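Local coordinates for secreted protein (Streptomyces lividans TK24, PDB 5LXZ), which is a copper-binding secreted protein of the galactose oxidase-like AA5 family, probably a metalloradical oxidase, at residues 123-128 and 148-153; 132-137 and 194-199; 188-193 and 207-212. The protein carries 1 engineered substitution. All coordinates share one frame; numbering follows the deposited sequence.

Contact 1 of 3, residues 123-128 and 148-153; sequences KPITLP and VLVPRA
Leu127 and Val148 face each other as an antiparallel hydrogen-bonded pair: Leu127 N donates to Val148 O at 2.9 Å and Val148 N to Leu127 O at 3.0 Å. Two residues on, Ile125 and Val150 repeat the exchange, so four backbone bonds hold the short strands together. Between them Thr126 and Leu149 form the non-hydrogen-bonded pair, where Thr126 CA leans its hydrogen on Val148 O. These two strands make a small two-stranded sheet within the GlxA beta barrel domain; Leu127 and Val150 turn inward onto Val116 of strand 111-118, while Thr126 and Leu149 look out on the exposed face. Leu149 is worth following outward. Its CB rises on the same face as Thr126, and CG stands anti to the backbone N (chi1 173°). From there the branch CD1 swings across, passing 3.3 Å from Thr126 OG1 and touching Pro124 CB at 4.1 Å; CD2 heads off the other way. On the inner face Ile125 and Val150 lie side by side, with Ile125 CG2 3.9 Å from Val150 CB, and Leu127 CB meets Val148 CG1 at 3.9 Å. Farther along, Lys123 O sits over Arg152 CA, while Lys123 NZ reaches a salt bridge with Asp202.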
loop_
_atom_site.group_PDB
_atom_site.type_symbol
_atom_site.label_atom_id
_atom_site.label_comp_id
_atom_site.label_asym_id
_atom_site.label_seq_id
_atom_site.Cartn_x
_atom_site.Cartn_y
_atom_site.Cartn_z
ATOM N N LYS A 123 -1.863 37.396 19.834
ATOM C CA LYS A 123 -2.201 38.083 18.609
ATOM C C LYS A 123 -2.101 37.150 17.409
ATOM O O LYS A 123 -1.342 36.162 17.437
ATOM C CB LYS A 123 -1.344 39.340 18.400
ATOM C CG LYS A 123 0.146 39.133 18.332
ATOM C CD LYS A 123 0.902 40.450 18.162
ATOM C CE LYS A 123 2.407 40.225 18.069
ATOM N NZ LYS A 123 2.851 39.748 16.721
ATOM N N PRO A 124 -2.890 37.445 16.367
ATOM C CA PRO A 124 -2.732 36.788 15.091
ATOM C C PRO A 124 -1.587 37.442 14.385
ATOM O O PRO A 124 -1.069 38.459 14.829
ATOM C CB PRO A 124 -4.041 37.111 14.375
ATOM C CG PRO A 124 -4.356 38.506 14.859
ATOM C CD PRO A 124 -3.947 38.482 16.309
ATOM N N ILE A 125 -1.175 36.871 13.268
ATOM C CA ILE A 125 -0.181 37.515 12.463
ATOM C C ILE A 125 -0.602 37.387 11.007
ATOM O O ILE A 125 -1.083 36.332 10.578
ATOM C CB ILE A 125 1.247 36.929 12.741
ATOM C CG1 ILE A 125 2.298 37.678 11.940
ATOM C CG2 ILE A 125 1.277 35.404 12.496
ATOM C CD1 ILE A 125 3.738 37.372 12.333
ATOM N N THR A 126 -0.425 38.461 10.267
ATOM C CA THR A 126 -0.712 38.466 8.855
ATOM C C THR A 126 0.607 38.525 8.124
ATOM O O THR A 126 1.436 39.409 8.357
ATOM C CB THR A 126 -1.685 39.623 8.458
ATOM O OG1 THR A 126 -2.966 39.328 9.030
ATOM C CG2 THR A 126 -1.830 39.694 6.947
ATOM N N LEU A 127 0.810 37.571 7.218
ATOM C CA LEU A 127 1.956 37.605 6.374
ATOM C C LEU A 127 1.488 38.075 5.005
ATOM O O LEU A 127 0.647 37.419 4.390
ATOM C CB LEU A 127 2.574 36.204 6.269
ATOM C CG LEU A 127 2.921 35.577 7.618
ATOM C CD1 LEU A 127 3.384 34.141 7.412
ATOM C CD2 LEU A 127 3.990 36.374 8.356
ATOM N N PRO A 128 2.040 39.193 4.512
ATOM C CA PRO A 128 1.621 39.650 3.193
ATOM C C PRO A 128 1.942 38.728 2.041
ATOM O O PRO A 128 2.855 37.875 2.107
ATOM C CB PRO A 128 2.427 40.958 2.992
ATOM C CG PRO A 128 3.587 40.849 3.923
ATOM C CD PRO A 128 3.152 39.990 5.072
ATOM N N VAL A 148 -1.953 35.941 4.124
ATOM C CA VAL A 148 -2.554 34.955 4.983
ATOM C C VAL A 148 -2.650 35.469 6.402
ATOM O O VAL A 148 -1.674 36.043 6.948
ATOM C CB VAL A 148 -1.809 33.589 4.968
ATOM C CG1 VAL A 148 -0.353 33.721 5.420
ATOM C CG2 VAL A 148 -2.575 32.533 5.795
ATOM N N LEU A 149 -3.817 35.222 6.977
ATOM C CA LEU A 149 -4.140 35.551 8.335
ATOM C C LEU A 149 -3.994 34.295 9.154
ATOM O O LEU A 149 -4.764 33.345 8.991
ATOM C CB LEU A 149 -5.582 36.047 8.429
ATOM C CG LEU A 149 -6.087 36.256 9.856
ATOM C CD1 LEU A 149 -5.305 37.417 10.452
ATOM C CD2 LEU A 149 -7.587 36.533 9.865
ATOM N N VAL A 150 -2.999 34.280 10.032
ATOM C CA VAL A 150 -2.760 33.140 10.876
ATOM C C VAL A 150 -3.314 33.485 12.234
ATOM O O VAL A 150 -2.835 34.444 12.851
ATOM C CB VAL A 150 -1.256 32.817 11.012
ATOM C CG1 VAL A 150 -1.103 31.451 11.677
ATOM C CG2 VAL A 150 -0.551 32.877 9.672
ATOM N N PRO A 151 -4.321 32.732 12.693
ATOM C CA PRO A 151 -4.975 33.125 13.956
ATOM C C PRO A 151 -4.049 32.997 15.132
ATOM O O PRO A 151 -3.018 32.289 15.078
ATOM C CB PRO A 151 -6.135 32.134 14.119
ATOM C CG PRO A 151 -6.153 31.287 12.883
ATOM C CD PRO A 151 -4.898 31.505 12.107
ATOM N N ARG A 152 -4.418 33.678 16.212
ATOM C CA ARG A 152 -3.777 33.494 17.491
ATOM C C ARG A 152 -3.791 32.026 17.859
ATOM O O ARG A 152 -4.689 31.289 17.475
ATOM C CB ARG A 152 -4.491 34.317 18.592
ATOM C CG ARG A 152 -5.850 33.805 19.027
ATOM C CD ARG A 152 -6.552 34.808 19.941
ATOM N NE ARG A 152 -7.565 34.141 20.762
ATOM C CZ ARG A 152 -8.867 34.091 20.477
ATOM N NH1 ARG A 152 -9.335 34.684 19.387
ATOM N NH2 ARG A 152 -9.707 33.452 21.286
ATOM N N ALA A 153 -2.770 31.607 18.594
ATOM C CA ALA A 153 -2.770 30.335 19.262
ATOM C C ALA A 153 -3.922 30.320 20.264
ATOM O O ALA A 153 -4.203 31.336 20.869
ATOM C CB ALA A 153 -1.445 30.102 19.953
#

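Contact 2 of 3, residues 132-137 and 194-199; sequences KFTGKE and RVQGLS. With PO4 (phosphate ion), chain F.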
loop_
_atom_site.group_PDB
_atom_site.type_symbol
_atom_site.label_atom_id
_atom_site.label_comp_id
_atom_site.label_asym_id
_atom_site.label_seq_id
_atom_site.Cartn_x
_atom_site.Cartn_y
_atom_site.Cartn_z
ATOM N N LYS A 132 8.427 35.201 1.891
ATOM C CA LYS A 132 9.350 34.129 1.531
ATOM C C LYS A 132 9.469 33.151 2.674
ATOM O O LYS A 132 9.585 33.550 3.834
ATOM C CB LYS A 132 10.714 34.694 1.238
ATOM C CG LYS A 132 10.814 35.384 -0.108
ATOM C CD LYS A 132 12.155 36.057 -0.307
ATOM C CE LYS A 132 12.283 36.616 -1.720
ATOM N NZ LYS A 132 13.718 36.906 -1.978
ATOM N N PHE A 133 9.393 31.861 2.329
ATOM C CA PHE A 133 9.456 30.759 3.282
ATOM C C PHE A 133 10.618 29.918 2.825
ATOM O O PHE A 133 10.658 29.526 1.666
ATOM C CB PHE A 133 8.189 29.930 3.201
ATOM C CG PHE A 133 6.958 30.639 3.621
ATOM C CD1 PHE A 133 6.244 31.395 2.692
ATOM C CD2 PHE A 133 6.476 30.527 4.921
ATOM C CE1 PHE A 133 5.075 32.034 3.083
ATOM C CE2 PHE A 133 5.293 31.169 5.314
ATOM C CZ PHE A 133 4.609 31.920 4.379
ATOM N N THR A 134 11.566 29.614 3.724
ATOM C CA THR A 134 12.782 28.868 3.346
ATOM C C THR A 134 12.872 27.602 4.199
ATOM O O THR A 134 12.778 27.664 5.412
ATOM C CB THR A 134 14.025 29.738 3.496
ATOM O OG1 THR A 134 13.863 30.893 2.667
ATOM C CG2 THR A 134 15.264 29.028 3.078
ATOM N N GLY A 135 13.068 26.456 3.545
ATOM C CA GLY A 135 13.076 25.189 4.256
ATOM C C GLY A 135 14.331 25.103 5.101
ATOM O O GLY A 135 15.463 25.254 4.609
ATOM N N LYS A 136 14.163 24.826 6.381
ATOM C CA LYS A 136 15.312 24.816 7.276
ATOM C C LYS A 136 16.280 23.671 6.970
ATOM O O LYS A 136 17.494 23.792 7.175
ATOM C CB LYS A 136 14.831 24.789 8.722
ATOM C CG LYS A 136 14.127 26.080 9.060
ATOM C CD LYS A 136 13.467 26.004 10.418
ATOM C CE LYS A 136 12.699 27.271 10.719
ATOM N NZ LYS A 136 12.004 27.191 12.010
ATOM N N GLU A 137 15.744 22.566 6.502
ATOM C CA GLU A 137 16.578 21.463 6.022
ATOM C C GLU A 137 16.892 21.599 4.539
ATOM O O GLU A 137 18.057 21.465 4.133
ATOM C CB GLU A 137 15.902 20.131 6.312
ATOM C CG GLU A 137 16.701 18.913 5.931
ATOM C CD GLU A 137 15.873 17.649 5.877
ATOM O OE1 GLU A 137 14.717 17.696 5.399
ATOM O OE2 GLU A 137 16.438 16.600 6.268
ATOM N N ARG A 194 11.319 28.632 7.593
ATOM C CA ARG A 194 11.553 29.916 8.224
ATOM C C ARG A 194 10.823 30.992 7.427
ATOM O O ARG A 194 10.882 30.996 6.241
ATOM C CB ARG A 194 13.066 30.205 8.263
ATOM C CG ARG A 194 13.418 31.318 9.262
ATOM C CD ARG A 194 14.907 31.659 9.206
ATOM N NE ARG A 194 15.249 32.434 8.032
ATOM C CZ ARG A 194 15.181 33.765 7.933
ATOM N NH1 ARG A 194 14.706 34.485 8.925
ATOM N NH2 ARG A 194 15.541 34.359 6.809
ATOM N N VAL A 195 10.130 31.893 8.121
ATOM C CA VAL A 195 9.485 33.034 7.484
ATOM C C VAL A 195 10.457 34.189 7.433
ATOM O O VAL A 195 10.837 34.728 8.477
ATOM C CB VAL A 195 8.242 33.462 8.269
ATOM C CG1 VAL A 195 7.558 34.642 7.564
ATOM C CG2 VAL A 195 7.292 32.285 8.417
ATOM N N GLN A 196 10.876 34.551 6.232
ATOM C CA GLN A 196 11.858 35.629 6.083
ATOM C C GLN A 196 11.259 36.987 6.478
ATOM O O GLN A 196 10.112 37.272 6.188
ATOM C CB GLN A 196 12.360 35.714 4.660
ATOM C CG GLN A 196 13.131 34.494 4.212
ATOM C CD GLN A 196 13.887 34.712 2.918
ATOM O OE1 GLN A 196 14.137 35.867 2.480
ATOM N NE2 GLN A 196 14.271 33.621 2.292
ATOM N N GLY A 197 12.060 37.794 7.163
ATOM C CA GLY A 197 11.657 39.154 7.513
ATOM C C GLY A 197 11.063 39.340 8.882
ATOM O O GLY A 197 10.872 40.465 9.285
ATOM N N LEU A 198 10.777 38.259 9.606
ATOM C CA LEU A 198 10.390 38.357 10.999
ATOM C C LEU A 198 11.638 38.348 11.910
ATOM O O LEU A 198 12.691 37.797 11.552
ATOM C CB LEU A 198 9.490 37.183 11.370
ATOM C CG LEU A 198 8.228 36.954 10.533
ATOM C CD1 LEU A 198 7.455 35.782 11.118
ATOM C CD2 LEU A 198 7.326 38.188 10.511
ATOM N N SER A 199 11.506 38.918 13.104
ATOM C CA SER A 199 12.585 38.895 14.094
ATOM C C SER A 199 11.983 38.721 15.466
ATOM O O SER A 199 10.755 38.750 15.625
ATOM C CB SER A 199 13.442 40.175 14.037
ATOM O OG SER A 199 12.627 41.332 13.962
HETATM P P PO4 F . 17.594 31.557 5.340
HETATM O O1 PO4 F . 17.453 33.054 5.104
HETATM O O2 PO4 F . 16.316 31.025 5.906
HETATM O O3 PO4 F . 17.988 30.914 4.002
HETATM O O4 PO4 F . 18.713 31.308 6.281
HETATM O O HOH W 1 9.361 37.439 3.534
#
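Thr134 and Arg194 exchange two backbone bonds as an antiparallel hydrogen-bonded pair: Arg194 N to Thr134 O at 2.8 Å and Thr134 N to Arg194 O at 3.0 Å. One residue past the strand end, Gln196 N is taken by Lys132 O at 2.9 Å. A water links Lys132 N and Gln196 O, accepting from the first and donating to the second. Gln196 also works through its side chain. With CG beside the backbone N (chi1 -65°), the amide lies over Lys132 CB, and NE2 donates to Thr134 OG1 at 2.8 Å, nearly in the amide plane; that hydroxyl also bonds Thr141 OG1. Arg194 bends at chi3 (75°) and presents the NE and NH2 side of its guanidinium to a phosphate ion, probably from the crystallisation liquor. NE meets phosphate O2 at 2.8 Å in an almost straight bond (173°), and NH2 meets O1 at 2.9 Å. On the opposite, buried face Val195 CG2 rests 3.9 Å from Phe133 CE2, and the phenyl ring continues onto Met114 and Val116. A type II turn, Val195 to Leu198, carries the chain out of strand 191-195, whose antiparallel pairing with 132-135 belongs to the curled sheet of the GlxA beta barrel domain.

Contact 3 of 3, residues 188-193 and 207-212; sequences GTEDNY and YGIAQK. With EDO (1,2-ethanediol), chain Q.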
loop_
_atom_site.group_PDB
_atom_site.type_symbol
_atom_site.label_atom_id
_atom_site.label_comp_id
_atom_site.label_asym_id
_atom_site.label_seq_id
_atom_site.Cartn_x
_atom_site.Cartn_y
_atom_site.Cartn_z
ATOM N N GLY A 188 10.685 17.285 -2.001
ATOM C CA GLY A 188 10.016 15.989 -2.035
ATOM C C GLY A 188 9.555 15.461 -0.699
ATOM O O GLY A 188 8.922 14.429 -0.669
ATOM N N THR A 189 9.850 16.161 0.382
ATOM C CA THR A 189 9.456 15.707 1.718
ATOM C C THR A 189 9.044 16.917 2.535
ATOM O O THR A 189 9.327 18.053 2.165
ATOM C CB THR A 189 10.594 14.963 2.444
ATOM O OG1 THR A 189 11.750 15.815 2.605
ATOM C CG2 THR A 189 10.968 13.704 1.678
ATOM N N GLU A 190 8.413 16.657 3.668
ATOM C CA GLU A 190 8.040 17.714 4.582
ATOM C C GLU A 190 9.265 18.473 5.080
ATOM O O GLU A 190 10.302 17.878 5.388
ATOM C CB GLU A 190 7.353 17.090 5.781
ATOM C CG GLU A 190 6.899 18.058 6.864
ATOM C CD GLU A 190 6.369 17.344 8.082
ATOM O OE1 GLU A 190 5.450 16.529 7.890
ATOM O OE2 GLU A 190 6.849 17.648 9.212
ATOM N N ASP A 191 9.116 19.775 5.268
ATOM C CA ASP A 191 10.104 20.560 5.975
ATOM C C ASP A 191 9.398 21.632 6.816
ATOM O O ASP A 191 8.220 21.872 6.638
ATOM C CB ASP A 191 11.163 21.163 5.035
ATOM C CG ASP A 191 12.487 21.470 5.719
ATOM O OD1 ASP A 191 12.680 21.171 6.954
ATOM O OD2 ASP A 191 13.370 22.009 5.004
ATOM N N ASN A 192 10.152 22.168 7.753
ATOM C CA ASN A 192 9.794 23.315 8.561
ATOM C C ASN A 192 10.439 24.505 7.908
ATOM O O ASN A 192 11.658 24.467 7.578
ATOM C CB ASN A 192 10.319 23.098 9.983
ATOM C CG ASN A 192 9.942 24.171 10.953
ATOM O OD1 ASN A 192 10.160 25.336 10.719
ATOM N ND2 ASN A 192 9.489 23.745 12.133
ATOM N N TYR A 193 9.660 25.557 7.702
ATOM C CA TYR A 193 10.065 26.691 6.898
ATOM C C TYR A 193 10.211 27.928 7.745
ATOM O O TYR A 193 9.310 28.251 8.506
ATOM C CB TYR A 193 9.041 26.970 5.774
ATOM C CG TYR A 193 9.163 25.942 4.685
ATOM C CD1 TYR A 193 8.630 24.660 4.856
ATOM C CD2 TYR A 193 9.857 26.191 3.533
ATOM C CE1 TYR A 193 8.773 23.686 3.886
ATOM C CE2 TYR A 193 10.031 25.226 2.558
ATOM C CZ TYR A 193 9.486 23.961 2.727
ATOM O OH TYR A 193 9.720 22.991 1.748
ATOM N N TYR A 207 6.212 29.910 12.076
ATOM C CA TYR A 207 6.969 29.095 11.085
ATOM C C TYR A 207 5.995 28.338 10.217
ATOM O O TYR A 207 4.818 28.232 10.530
ATOM C CB TYR A 207 7.912 28.128 11.799
ATOM C CG TYR A 207 7.227 27.183 12.721
ATOM C CD1 TYR A 207 6.932 27.558 14.042
ATOM C CD2 TYR A 207 6.805 25.939 12.292
ATOM C CE1 TYR A 207 6.278 26.697 14.876
ATOM C CE2 TYR A 207 6.138 25.077 13.137
ATOM C CZ TYR A 207 5.867 25.468 14.423
ATOM O OH TYR A 207 5.212 24.569 15.245
ATOM N N GLY A 208 6.492 27.776 9.120
ATOM C CA GLY A 208 5.663 27.031 8.203
ATOM C C GLY A 208 5.995 25.562 8.250
ATOM O O GLY A 208 7.133 25.200 8.617
ATOM N N ILE A 209 5.014 24.757 7.951
ATOM C CA ILE A 209 5.237 23.318 7.645
ATOM C C ILE A 209 4.585 23.015 6.326
ATOM O O ILE A 209 3.413 23.321 6.128
ATOM C CB ILE A 209 4.666 22.379 8.719
ATOM C CG1 ILE A 209 5.258 22.712 10.083
ATOM C CG2 ILE A 209 4.919 20.910 8.334
ATOM C CD1 ILE A 209 6.639 22.196 10.351
ATOM N N ALA A 210 5.301 22.364 5.407
ATOM C CA ALA A 210 4.708 21.972 4.166
ATOM C C ALA A 210 5.189 20.583 3.842
ATOM O O ALA A 210 6.325 20.261 4.161
ATOM C CB ALA A 210 5.120 22.904 3.055
ATOM N N GLN A 211 4.335 19.823 3.188
ATOM C CA GLN A 211 4.734 18.605 2.507
ATOM C C GLN A 211 5.432 18.951 1.213
ATOM O O GLN A 211 5.850 20.109 1.016
ATOM C CB GLN A 211 3.517 17.712 2.278
ATOM C CG GLN A 211 2.793 17.341 3.534
ATOM C CD GLN A 211 3.668 16.610 4.504
ATOM O OE1 GLN A 211 4.479 15.749 4.114
ATOM N NE2 GLN A 211 3.590 17.004 5.756
ATOM N N LYS A 212 5.630 18.001 0.329
ATOM C CA LYS A 212 6.290 18.277 -0.939
ATOM C C LYS A 212 5.702 19.494 -1.654
ATOM O O LYS A 212 4.482 19.660 -1.738
ATOM C CB LYS A 212 6.288 17.078 -1.857
ATOM C CG LYS A 212 4.943 16.644 -2.335
ATOM C CD LYS A 212 5.057 15.714 -3.542
ATOM C CE LYS A 212 3.660 15.578 -4.151
ATOM N NZ LYS A 212 3.631 14.796 -5.417
HETATM C C1 EDO Q . 8.288 15.724 12.723
HETATM O O1 EDO Q . 9.399 14.835 12.809
HETATM C C2 EDO Q . 7.807 15.641 11.292
HETATM O O2 EDO Q . 6.477 16.096 11.062
HETATM O O HOH W 2 8.480 20.667 1.611
#
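Strands 191-193 and 207-210 run antiparallel at 152°, with Asp191-Ala210 and Tyr193-Gly208 as hydrogen-bonded pairs on either side of Asn192-Ile209. Tyr193 N reaches Gly208 O at 2.7 Å from above the carbonyl plane. Tyr193 CB passes close over the bare CA of Gly208, where the two CA atoms are 4.6 Å apart. Beside it the Tyr193 ring runs along the partner strand from Gly208 towards Ala210 and sets its CE1 3.8 Å from Ala210 CB, both packing on Met114 of strand 111-118. The pair belongs to the curled antiparallel sheet of the GlxA beta barrel domain, with the side chain of Lys212 about 10 Å from a bound copper ion. Tyr193 OH is 2.6 Å from a water that also lies within bonding distance of Thr189 O and Gln211 O; Tyr193 OH also hydrogen-bonds Asn138 ND2. On the other face the Asn192 amide lies 20° from the plane of the Tyr207 ring, Asn192 ND2 3.5 Å from Tyr207 CD2, while Asn192 OD1 accepts from Lys136 NZ. Gln211 folds at chi2 (-59°) to send NE2 to Glu190 OE1 at 2.9 Å, meeting it on the anti side from well out of the carboxylate plane, amide and carboxylate perpendicular; Gln211 OE1 takes Gly319 N.

All three contacts lie within the GlxA beta barrel domain, on the same side of the chain's centre. Contacts 2 and 3 share strand 191-195, which has strand 132-135 on one edge and strand 206-210 on the other; their centres are 11 Å apart, and Lys136 N and Glu137 N reach Asn192 O and Asp191 OD2. Contact 1 is a separate two-stranded sheet, its centre 15 Å from contact 2, joined to it by packing of Leu127 on Phe133 and Val195. It does not touch contact 3. Along the chain, contacts 1 and 2 alternate segments, as contact 2 does with the later contact 3, so the interleaved pairings bring together segments far apart in the sequence.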